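Local coordinates for Card1 endonuclease domain-containing protein (Vibrio cholerae, PDB 1XMX) that is of unknown function but carries a Card1-like endonuclease domain and probably binds nucleic acid, at residues H30-G35 against S56-E61; V7-Q12 against V89-S94; L46-N51 against Y147-G152. One frame throughout, in Å; residues are numbered along the deposited sequence.

Interaction 1 of 3, residues H30-G35 against S56-E61; sequences HIIFIG and STDFFE
F33 turns both of its backbone polar atoms to strand 56-61. Its N donates to D58 O at 2.8 Å, and its O accepts from F60 N at 2.8 Å. The two strands are the parallel pair of a beta-alpha-beta unit whose connection is helix 40-52. The ladder runs the full length of both segments. I31 N donates to S56 O, D58 N to I31 O, and G35 N to F60 O at 3.1 Å. The same carbonyls also take CA-H contacts; T57 CA lies 3.2 Å from I31 O. The other backbone groups of strand 30-35 face away from this pair: H30, I32 and I34 bond to strand 4-9, and I34 also to I10 just beyond it. Strand 56-61 is the sheet edge within this chain.

On the face of I31, F33 and F59, the hydroxyl of T57 sits between its backbone N and carbonyl carbon (chi1 62°). There OG1 is satisfied by S47 OG of the connecting helix. T57 CG2 lies 4.0 Å from F33 CE2, at the ring edge. E61 OE2 is bonded to H37 ND1. On the opposite face, the I34 chain runs alongside F60, with I34 CG1 4.1 Å from F60 CD1.

F59 is swung along the strand toward G35, and its ring also meets the ring of Y43. F59 CE1 comes within 3.5 Å of G35 CA.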
loop_
_atom_site.group_PDB
_atom_site.type_symbol
_atom_site.label_atom_id
_atom_site.label_comp_id
_atom_site.label_asym_id
_atom_site.label_seq_id
_atom_site.Cartn_x
_atom_site.Cartn_y
_atom_site.Cartn_z
ATOM N N HIS A 30 -9.961 -23.470 -5.509
ATOM C CA HIS A 30 -8.994 -23.872 -6.499
ATOM C C HIS A 30 -9.114 -22.946 -7.700
ATOM O O HIS A 30 -10.219 -22.498 -8.049
ATOM C CB HIS A 30 -9.167 -25.344 -6.917
ATOM C CG HIS A 30 -8.034 -25.852 -7.776
ATOM N ND1 HIS A 30 -8.131 -25.981 -9.151
ATOM C CD2 HIS A 30 -6.766 -26.225 -7.460
ATOM C CE1 HIS A 30 -6.990 -26.445 -9.636
ATOM N NE2 HIS A 30 -6.140 -26.580 -8.636
ATOM N N ILE A 31 -7.964 -22.645 -8.316
ATOM C CA ILE A 31 -7.921 -21.858 -9.538
ATOM C C ILE A 31 -6.838 -22.378 -10.435
ATOM O O ILE A 31 -5.738 -22.739 -9.986
ATOM C CB ILE A 31 -7.714 -20.328 -9.258
ATOM C CG1 ILE A 31 -7.597 -19.514 -10.573
ATOM C CG2 ILE A 31 -6.493 -20.092 -8.281
ATOM C CD1 ILE A 31 -7.841 -17.983 -10.435
ATOM N N ILE A 32 -7.129 -22.347 -11.726
ATOM C CA ILE A 32 -6.126 -22.647 -12.743
ATOM C C ILE A 32 -5.861 -21.366 -13.444
ATOM O O ILE A 32 -6.792 -20.719 -13.986
ATOM C CB ILE A 32 -6.668 -23.702 -13.771
ATOM C CG1 ILE A 32 -6.965 -24.995 -13.022
ATOM C CG2 ILE A 32 -5.730 -23.914 -14.999
ATOM C CD1 ILE A 32 -7.741 -25.989 -13.782
ATOM N N PHE A 33 -4.585 -20.978 -13.405
ATOM C CA PHE A 33 -4.158 -19.756 -14.078
ATOM C C PHE A 33 -3.694 -20.189 -15.458
ATOM O O PHE A 33 -3.037 -21.195 -15.585
ATOM C CB PHE A 33 -2.997 -19.119 -13.327
ATOM C CG PHE A 33 -3.356 -18.590 -11.976
ATOM C CD1 PHE A 33 -4.033 -17.382 -11.848
ATOM C CD2 PHE A 33 -2.965 -19.261 -10.841
ATOM C CE1 PHE A 33 -4.333 -16.863 -10.578
ATOM C CE2 PHE A 33 -3.275 -18.753 -9.575
ATOM C CZ PHE A 33 -3.943 -17.557 -9.452
ATOM N N ILE A 34 -4.056 -19.427 -16.473
ATOM C CA ILE A 34 -3.597 -19.636 -17.839
ATOM C C ILE A 34 -2.532 -18.555 -18.114
ATOM O O ILE A 34 -2.730 -17.413 -17.748
ATOM C CB ILE A 34 -4.770 -19.466 -18.823
ATOM C CG1 ILE A 34 -5.691 -20.681 -18.755
ATOM C CG2 ILE A 34 -4.287 -19.257 -20.293
ATOM C CD1 ILE A 34 -7.097 -20.382 -19.216
ATOM N N GLY A 35 -1.379 -18.914 -18.686
ATOM C CA GLY A 35 -0.318 -17.931 -18.930
ATOM C C GLY A 35 0.689 -18.528 -19.908
ATOM O O GLY A 35 0.627 -19.724 -20.220
ATOM N N SER A 56 -5.768 -23.928 -3.468
ATOM C CA SER A 56 -4.872 -24.546 -4.444
ATOM C C SER A 56 -4.857 -23.934 -5.855
ATOM O O SER A 56 -5.814 -23.277 -6.275
ATOM C CB SER A 56 -5.070 -26.076 -4.476
ATOM O OG SER A 56 -6.338 -26.389 -4.946
ATOM N N THR A 57 -3.759 -24.181 -6.581
ATOM C CA THR A 57 -3.466 -23.476 -7.838
ATOM C C THR A 57 -2.840 -24.444 -8.865
ATOM O O THR A 57 -2.184 -25.404 -8.491
ATOM C CB THR A 57 -2.504 -22.255 -7.596
ATOM O OG1 THR A 57 -1.245 -22.710 -7.088
ATOM C CG2 THR A 57 -3.041 -21.289 -6.539
ATOM N N ASP A 58 -3.061 -24.185 -10.159
ATOM C CA ASP A 58 -2.365 -24.871 -11.213
ATOM C C ASP A 58 -2.114 -23.856 -12.280
ATOM O O ASP A 58 -2.782 -22.828 -12.328
ATOM C CB ASP A 58 -3.247 -25.974 -11.811
ATOM C CG ASP A 58 -3.494 -27.127 -10.835
ATOM O OD1 ASP A 58 -2.559 -27.427 -10.047
ATOM O OD2 ASP A 58 -4.620 -27.733 -10.851
ATOM N N PHE A 59 -1.156 -24.164 -13.145
ATOM C CA PHE A 59 -0.717 -23.295 -14.181
ATOM C C PHE A 59 -0.893 -24.082 -15.457
ATOM O O PHE A 59 -0.371 -25.175 -15.592
ATOM C CB PHE A 59 0.782 -22.914 -14.004
ATOM C CG PHE A 59 1.269 -21.878 -15.000
ATOM C CD1 PHE A 59 0.473 -20.766 -15.332
ATOM C CD2 PHE A 59 2.548 -21.945 -15.542
ATOM C CE1 PHE A 59 0.937 -19.764 -16.221
ATOM C CE2 PHE A 59 3.007 -20.951 -16.408
ATOM C CZ PHE A 59 2.202 -19.862 -16.764
ATOM N N PHE A 60 -1.647 -23.525 -16.390
ATOM C CA PHE A 60 -1.852 -24.154 -17.680
ATOM C C PHE A 60 -1.247 -23.199 -18.706
ATOM O O PHE A 60 -1.660 -22.040 -18.824
ATOM C CB PHE A 60 -3.340 -24.403 -17.936
ATOM C CG PHE A 60 -3.637 -24.896 -19.340
ATOM C CD1 PHE A 60 -3.914 -24.000 -20.374
ATOM C CD2 PHE A 60 -3.634 -26.255 -19.622
ATOM C CE1 PHE A 60 -4.153 -24.467 -21.669
ATOM C CE2 PHE A 60 -3.919 -26.737 -20.928
ATOM C CZ PHE A 60 -4.161 -25.820 -21.935
ATOM N N GLU A 61 -0.250 -23.689 -19.449
ATOM C CA GLU A 61 0.534 -22.825 -20.343
ATOM C C GLU A 61 -0.005 -22.818 -21.732
ATOM O O GLU A 61 -0.097 -23.879 -22.374
ATOM C CB GLU A 61 1.984 -23.301 -20.451
ATOM C CG GLU A 61 2.930 -22.446 -19.688
ATOM C CD GLU A 61 4.356 -22.915 -19.751
ATOM O OE1 GLU A 61 4.814 -23.387 -20.848
ATOM O OE2 GLU A 61 5.020 -22.787 -18.686
#

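Interaction 2 of 3, residues V7-Q12 against V89-S94; sequences VGIIDQ and VKFNAS
F91 meets strand 4-9 with the edge of its ring. Its CG is anti to the backbone N (chi1 176°), which carries the ring forward along the strand to V7 and I9. F91 CD1 lies 3.4 Å from V7 O, near the ring plane. F91 CE1 is 4.0 Å from I9 CG1, also in the plane, so the isoleucine abuts the rim. One ring face is overlaid by A93 CA, offset toward the rim. F108 of helix 98-110 meets the ring edge-to-face.

V7 and V89 touch one branch to one branch at an oblique angle, V7 CG2 to V89 CG1 at 3.9 Å. The other branch of V7, CG1, reaches back to strand 30-35.

The backbones are parallel neighbours in the Rossmann-like sheet, with strand order 3-2-1-4 here. V7 N donates to K90 O at 2.9 Å, and N92 N donates to V7 O almost head-on to the carbonyl. Beyond this the strands part. I9 N and N92 O are 4.3 Å apart, and a water fills the step. It accepts from I9 N at 2.7 Å and donates to N92 O at 2.6 Å.

The amide end of N92 leads away from strand 4-9. Its OD1 accepts from S94 N and from S94 OG, and the first of these closes an Asx turn. Its ND2 is bonded to R16 O, so both ends of the amide have partners.

Strands 4-9 and 88-92 diverge here at the switch point of the fold, where Rossmann-like domains commonly bind ligands; this one may do the same. The chemistry changes along the pair: apolar rim packing backs the direct bonds, then a water and a well-satisfied asparagine take over as the strands separate.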
loop_
_atom_site.group_PDB
_atom_site.type_symbol
_atom_site.label_atom_id
_atom_site.label_comp_id
_atom_site.label_asym_id
_atom_site.label_seq_id
_atom_site.Cartn_x
_atom_site.Cartn_y
_atom_site.Cartn_z
ATOM N N VAL A 7 -11.002 -20.104 -13.243
ATOM C CA VAL A 7 -9.930 -20.029 -14.202
ATOM C C VAL A 7 -9.638 -18.549 -14.426
ATOM O O VAL A 7 -10.559 -17.761 -14.498
ATOM C CB VAL A 7 -10.274 -20.739 -15.518
ATOM C CG1 VAL A 7 -9.102 -20.548 -16.535
ATOM C CG2 VAL A 7 -10.506 -22.249 -15.237
ATOM N N GLY A 8 -8.357 -18.168 -14.484
ATOM C CA GLY A 8 -8.004 -16.756 -14.669
ATOM C C GLY A 8 -6.838 -16.643 -15.596
ATOM O O GLY A 8 -6.128 -17.627 -15.792
ATOM N N ILE A 9 -6.666 -15.478 -16.223
ATOM C CA ILE A 9 -5.582 -15.299 -17.198
ATOM C C ILE A 9 -4.549 -14.381 -16.538
ATOM O O ILE A 9 -4.863 -13.262 -16.161
ATOM C CB ILE A 9 -6.029 -14.660 -18.540
ATOM C CG1 ILE A 9 -7.263 -15.361 -19.175
ATOM C CG2 ILE A 9 -4.867 -14.693 -19.558
ATOM C CD1 ILE A 9 -7.046 -16.689 -19.442
ATOM N N ILE A 10 -3.341 -14.889 -16.329
ATOM C CA ILE A 10 -2.302 -14.078 -15.716
ATOM C C ILE A 10 -1.964 -12.858 -16.576
ATOM O O ILE A 10 -1.879 -12.932 -17.818
ATOM C CB ILE A 10 -1.007 -14.906 -15.420
ATOM C CG1 ILE A 10 -1.185 -15.793 -14.165
ATOM C CG2 ILE A 10 0.233 -13.950 -15.176
ATOM C CD1 ILE A 10 -0.138 -16.860 -14.052
ATOM N N ASP A 11 -1.770 -11.727 -15.907
ATOM C CA ASP A 11 -1.109 -10.600 -16.538
ATOM C C ASP A 11 -0.160 -9.919 -15.546
ATOM O O ASP A 11 0.128 -10.502 -14.519
ATOM C CB ASP A 11 -2.094 -9.648 -17.251
ATOM C CG ASP A 11 -2.974 -8.843 -16.298
ATOM O OD1 ASP A 11 -2.703 -8.825 -15.077
ATOM O OD2 ASP A 11 -3.946 -8.224 -16.793
ATOM N N GLN A 12 0.352 -8.725 -15.874
ATOM C CA GLN A 12 1.303 -8.047 -15.017
ATOM C C GLN A 12 0.621 -7.379 -13.830
ATOM O O GLN A 12 1.258 -7.045 -12.872
ATOM C CB GLN A 12 2.130 -7.039 -15.801
ATOM C CG GLN A 12 2.705 -7.609 -17.105
ATOM C CD GLN A 12 3.713 -8.785 -16.943
ATOM O OE1 GLN A 12 4.819 -8.589 -16.406
ATOM N NE2 GLN A 12 3.345 -10.005 -17.464
ATOM N N VAL A 89 -16.789 -24.805 -13.447
ATOM C CA VAL A 89 -15.894 -23.735 -13.805
ATOM C C VAL A 89 -16.536 -22.353 -13.724
ATOM O O VAL A 89 -17.685 -22.154 -14.117
ATOM C CB VAL A 89 -15.259 -23.938 -15.202
ATOM C CG1 VAL A 89 -14.328 -22.769 -15.568
ATOM C CG2 VAL A 89 -14.478 -25.225 -15.193
ATOM N N LYS A 90 -15.780 -21.408 -13.190
ATOM C CA LYS A 90 -16.151 -20.016 -13.266
ATOM C C LYS A 90 -14.948 -19.277 -13.814
ATOM O O LYS A 90 -13.808 -19.422 -13.319
ATOM C CB LYS A 90 -16.556 -19.445 -11.891
ATOM C CG LYS A 90 -17.816 -20.019 -11.341
ATOM C CD LYS A 90 -18.433 -19.015 -10.351
ATOM C CE LYS A 90 -19.233 -19.746 -9.287
ATOM N NZ LYS A 90 -20.236 -18.975 -8.414
ATOM N N PHE A 91 -15.212 -18.478 -14.830
ATOM C CA PHE A 91 -14.155 -17.809 -15.539
ATOM C C PHE A 91 -14.093 -16.362 -14.990
ATOM O O PHE A 91 -15.059 -15.583 -15.083
ATOM C CB PHE A 91 -14.378 -17.846 -17.055
ATOM C CG PHE A 91 -13.324 -17.045 -17.867
ATOM C CD1 PHE A 91 -11.962 -17.055 -17.508
ATOM C CD2 PHE A 91 -13.709 -16.320 -19.001
ATOM C CE1 PHE A 91 -11.009 -16.313 -18.277
ATOM C CE2 PHE A 91 -12.801 -15.614 -19.751
ATOM C CZ PHE A 91 -11.431 -15.613 -19.404
ATOM N N ASN A 92 -12.968 -16.068 -14.374
ATOM C CA ASN A 92 -12.651 -14.736 -13.946
ATOM C C ASN A 92 -11.933 -14.018 -15.114
ATOM O O ASN A 92 -10.768 -14.300 -15.419
ATOM C CB ASN A 92 -11.734 -14.785 -12.734
ATOM C CG ASN A 92 -11.395 -13.376 -12.182
ATOM O OD1 ASN A 92 -11.463 -12.357 -12.926
ATOM N ND2 ASN A 92 -10.992 -13.314 -10.896
ATOM N N ALA A 93 -12.662 -13.143 -15.775
ATOM C CA ALA A 93 -12.189 -12.418 -16.925
ATOM C C ALA A 93 -11.631 -11.045 -16.548
ATOM O O ALA A 93 -11.597 -10.150 -17.397
ATOM C CB ALA A 93 -13.383 -12.217 -17.909
ATOM N N SER A 94 -11.216 -10.866 -15.299
ATOM C CA SER A 94 -10.713 -9.571 -14.832
ATOM C C SER A 94 -9.345 -9.170 -15.472
ATOM O O SER A 94 -9.017 -7.969 -15.574
ATOM C CB SER A 94 -10.557 -9.577 -13.294
ATOM O OG SER A 94 -11.799 -9.842 -12.660
HETATM O O HOH W 1 -8.452 -13.437 -16.228
#

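Interaction 3 of 3, residues L46-N51 against Y147-G152; sequences LSDVLN and YLTIFG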
loop_
_atom_site.group_PDB
_atom_site.type_symbol
_atom_site.label_atom_id
_atom_site.label_comp_id
_atom_site.label_asym_id
_atom_site.label_seq_id
_atom_site.Cartn_x
_atom_site.Cartn_y
_atom_site.Cartn_z
ATOM N N LEU A 46 1.668 -15.612 -7.181
ATOM C CA LEU A 46 0.230 -15.784 -6.957
ATOM C C LEU A 46 -0.054 -16.977 -6.047
ATOM O O LEU A 46 -0.932 -16.922 -5.161
ATOM C CB LEU A 46 -0.502 -16.024 -8.291
ATOM C CG LEU A 46 -0.561 -14.793 -9.172
ATOM C CD1 LEU A 46 -1.182 -15.068 -10.499
ATOM C CD2 LEU A 46 -1.390 -13.671 -8.459
ATOM N N SER A 47 0.665 -18.068 -6.313
ATOM C CA SER A 47 0.537 -19.292 -5.534
ATOM C C SER A 47 1.015 -19.152 -4.114
ATOM O O SER A 47 0.430 -19.760 -3.257
ATOM C CB SER A 47 1.311 -20.414 -6.196
ATOM O OG SER A 47 0.671 -20.708 -7.423
ATOM N N ASP A 48 2.084 -18.387 -3.857
ATOM C CA ASP A 48 2.526 -18.113 -2.446
ATOM C C ASP A 48 1.412 -17.462 -1.601
ATOM O O ASP A 48 1.136 -17.846 -0.465
ATOM C CB ASP A 48 3.746 -17.197 -2.418
ATOM C CG ASP A 48 4.967 -17.852 -3.001
ATOM O OD1 ASP A 48 4.936 -19.102 -3.151
ATOM O OD2 ASP A 48 5.959 -17.120 -3.322
ATOM N N VAL A 49 0.758 -16.474 -2.174
ATOM C CA VAL A 49 -0.327 -15.811 -1.480
ATOM C C VAL A 49 -1.541 -16.780 -1.296
ATOM O O VAL A 49 -2.113 -16.924 -0.181
ATOM C CB VAL A 49 -0.739 -14.599 -2.297
ATOM C CG1 VAL A 49 -2.089 -14.039 -1.825
ATOM C CG2 VAL A 49 0.405 -13.563 -2.335
ATOM N N LEU A 50 -1.952 -17.448 -2.369
ATOM C CA LEU A 50 -3.208 -18.277 -2.263
ATOM C C LEU A 50 -2.938 -19.517 -1.484
ATOM O O LEU A 50 -3.759 -19.881 -0.654
ATOM C CB LEU A 50 -3.824 -18.648 -3.623
ATOM C CG LEU A 50 -4.465 -17.411 -4.301
ATOM C CD1 LEU A 50 -4.546 -17.621 -5.840
ATOM C CD2 LEU A 50 -5.824 -16.990 -3.722
ATOM N N ASN A 51 -1.805 -20.174 -1.747
ATOM C CA ASN A 51 -1.483 -21.426 -1.028
ATOM C C ASN A 51 -1.447 -21.269 0.496
ATOM O O ASN A 51 -1.858 -22.214 1.208
ATOM C CB ASN A 51 -0.173 -22.085 -1.497
ATOM C CG ASN A 51 -0.268 -22.700 -2.903
ATOM O OD1 ASN A 51 0.769 -23.116 -3.476
ATOM N ND2 ASN A 51 -1.487 -22.757 -3.473
ATOM N N TYR A 147 0.240 -8.201 -1.165
ATOM C CA TYR A 147 0.372 -7.279 -2.279
ATOM C C TYR A 147 1.801 -7.206 -2.751
ATOM O O TYR A 147 2.056 -7.263 -3.949
ATOM C CB TYR A 147 -0.054 -5.871 -1.872
ATOM C CG TYR A 147 -1.163 -5.375 -2.764
ATOM C CD1 TYR A 147 -0.894 -4.920 -4.044
ATOM C CD2 TYR A 147 -2.490 -5.392 -2.340
ATOM C CE1 TYR A 147 -1.912 -4.476 -4.869
ATOM C CE2 TYR A 147 -3.533 -4.947 -3.171
ATOM C CZ TYR A 147 -3.218 -4.479 -4.420
ATOM O OH TYR A 147 -4.205 -4.038 -5.250
ATOM N N LEU A 148 2.748 -7.085 -1.821
ATOM C CA LEU A 148 4.135 -7.017 -2.228
ATOM C C LEU A 148 4.582 -8.297 -2.908
ATOM O O LEU A 148 5.287 -8.232 -3.934
ATOM C CB LEU A 148 5.066 -6.632 -1.080
ATOM C CG LEU A 148 4.737 -5.274 -0.432
ATOM C CD1 LEU A 148 5.538 -5.048 0.828
ATOM C CD2 LEU A 148 4.958 -4.127 -1.386
ATOM N N THR A 149 4.200 -9.452 -2.355
ATOM C CA THR A 149 4.577 -10.715 -2.947
ATOM C C THR A 149 4.081 -10.765 -4.396
ATOM O O THR A 149 4.827 -11.076 -5.331
ATOM C CB THR A 149 3.969 -11.874 -2.174
ATOM O OG1 THR A 149 4.478 -11.818 -0.854
ATOM C CG2 THR A 149 4.306 -13.237 -2.828
ATOM N N ILE A 150 2.818 -10.459 -4.578
ATOM C CA ILE A 150 2.247 -10.500 -5.912
ATOM C C ILE A 150 3.092 -9.721 -6.900
ATOM O O ILE A 150 3.270 -10.181 -8.037
ATOM C CB ILE A 150 0.800 -10.002 -5.947
ATOM C CG1 ILE A 150 -0.099 -11.031 -5.242
ATOM C CG2 ILE A 150 0.360 -9.747 -7.425
ATOM C CD1 ILE A 150 -1.559 -10.582 -5.091
ATOM N N PHE A 151 3.594 -8.551 -6.482
ATOM C CA PHE A 151 4.354 -7.699 -7.394
ATOM C C PHE A 151 5.877 -7.852 -7.370
ATOM O O PHE A 151 6.609 -7.003 -7.885
ATOM C CB PHE A 151 3.931 -6.244 -7.249
ATOM C CG PHE A 151 2.579 -5.966 -7.855
ATOM C CD1 PHE A 151 2.453 -5.700 -9.206
ATOM C CD2 PHE A 151 1.437 -5.964 -7.078
ATOM C CE1 PHE A 151 1.231 -5.464 -9.762
ATOM C CE2 PHE A 151 0.220 -5.712 -7.638
ATOM C CZ PHE A 151 0.111 -5.456 -8.978
ATOM N N GLY A 152 6.344 -8.937 -6.770
ATOM C CA GLY A 152 7.745 -9.334 -6.913
ATOM C C GLY A 152 8.708 -8.761 -5.903
ATOM O O GLY A 152 9.934 -8.779 -6.129
#
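V49 and T149 join two helices without any hydrogen bond between them. The whole contact rests on a few methyl and methylene groups. V49 CG2 is the central atom. It lies 3.9 Å from T149 CG2 and 3.9 Å from I150 CG1, and so rests on two neighbouring residues of the other helix. V49 and T149 run antiparallel alongside each other, while I150 lies square across V49. On one flank D48 CB reaches T149 CG2 at 4.0 Å; D48 itself is exposed. On the other, the longer reach of L46 brings its CD2 to 4.4 Å from I150 CG1.

T149 presents its methyl, CG2, while its hydroxyl bonds back to A145 O, one turn earlier in its own helix. CG2 is anti to the backbone N and OG1 lies beside it (chi1 -61°). The polar end is thus satisfied, and the apolar branch faces V49.

Helix 40-52 is the connection of the beta-alpha-beta unit between strands 30-35 and 56-61, and here its outer side is packed by helix 144-150. The shorter helix ends just past this contact in a Schellman motif. G152, with positive phi, is the C-prime residue. Its N donates to T149 O at 3.0 Å, and A153 N makes the longer-range bond to L148 O. F151 has already left helical angles. Its ring lies against I150 CG2, which sits 3.9 Å above the ring plane, offset toward the rim.

On the far side of the short helix, Y147 OH bonds to N302 O, in the turn between strands 288-300 and 303-310. Helix 144-150 thus reaches from the Rossmann-like part to the second mixed sheet.

In the fold
Interactions 1 and 2 lie in the same sheet, where their strands 30-35 and 4-9 are neighbours, with I34 N bonded to G8 O and I34 O to I10 N. Interactions 2 and 3 are buried; interaction 1 reaches the edge strand and is only partly so. Interaction 3 lies outside the sheet, where helix 40-52, the connection within interaction 1, meets a helix from much later in the chain. The first is a full backbone ladder, the second a short ladder extended by water, the third apolar helix packing. F33 against L46 and L50 ties interactions 1 and 3, and I10 on L46 joins interactions 2 and 3.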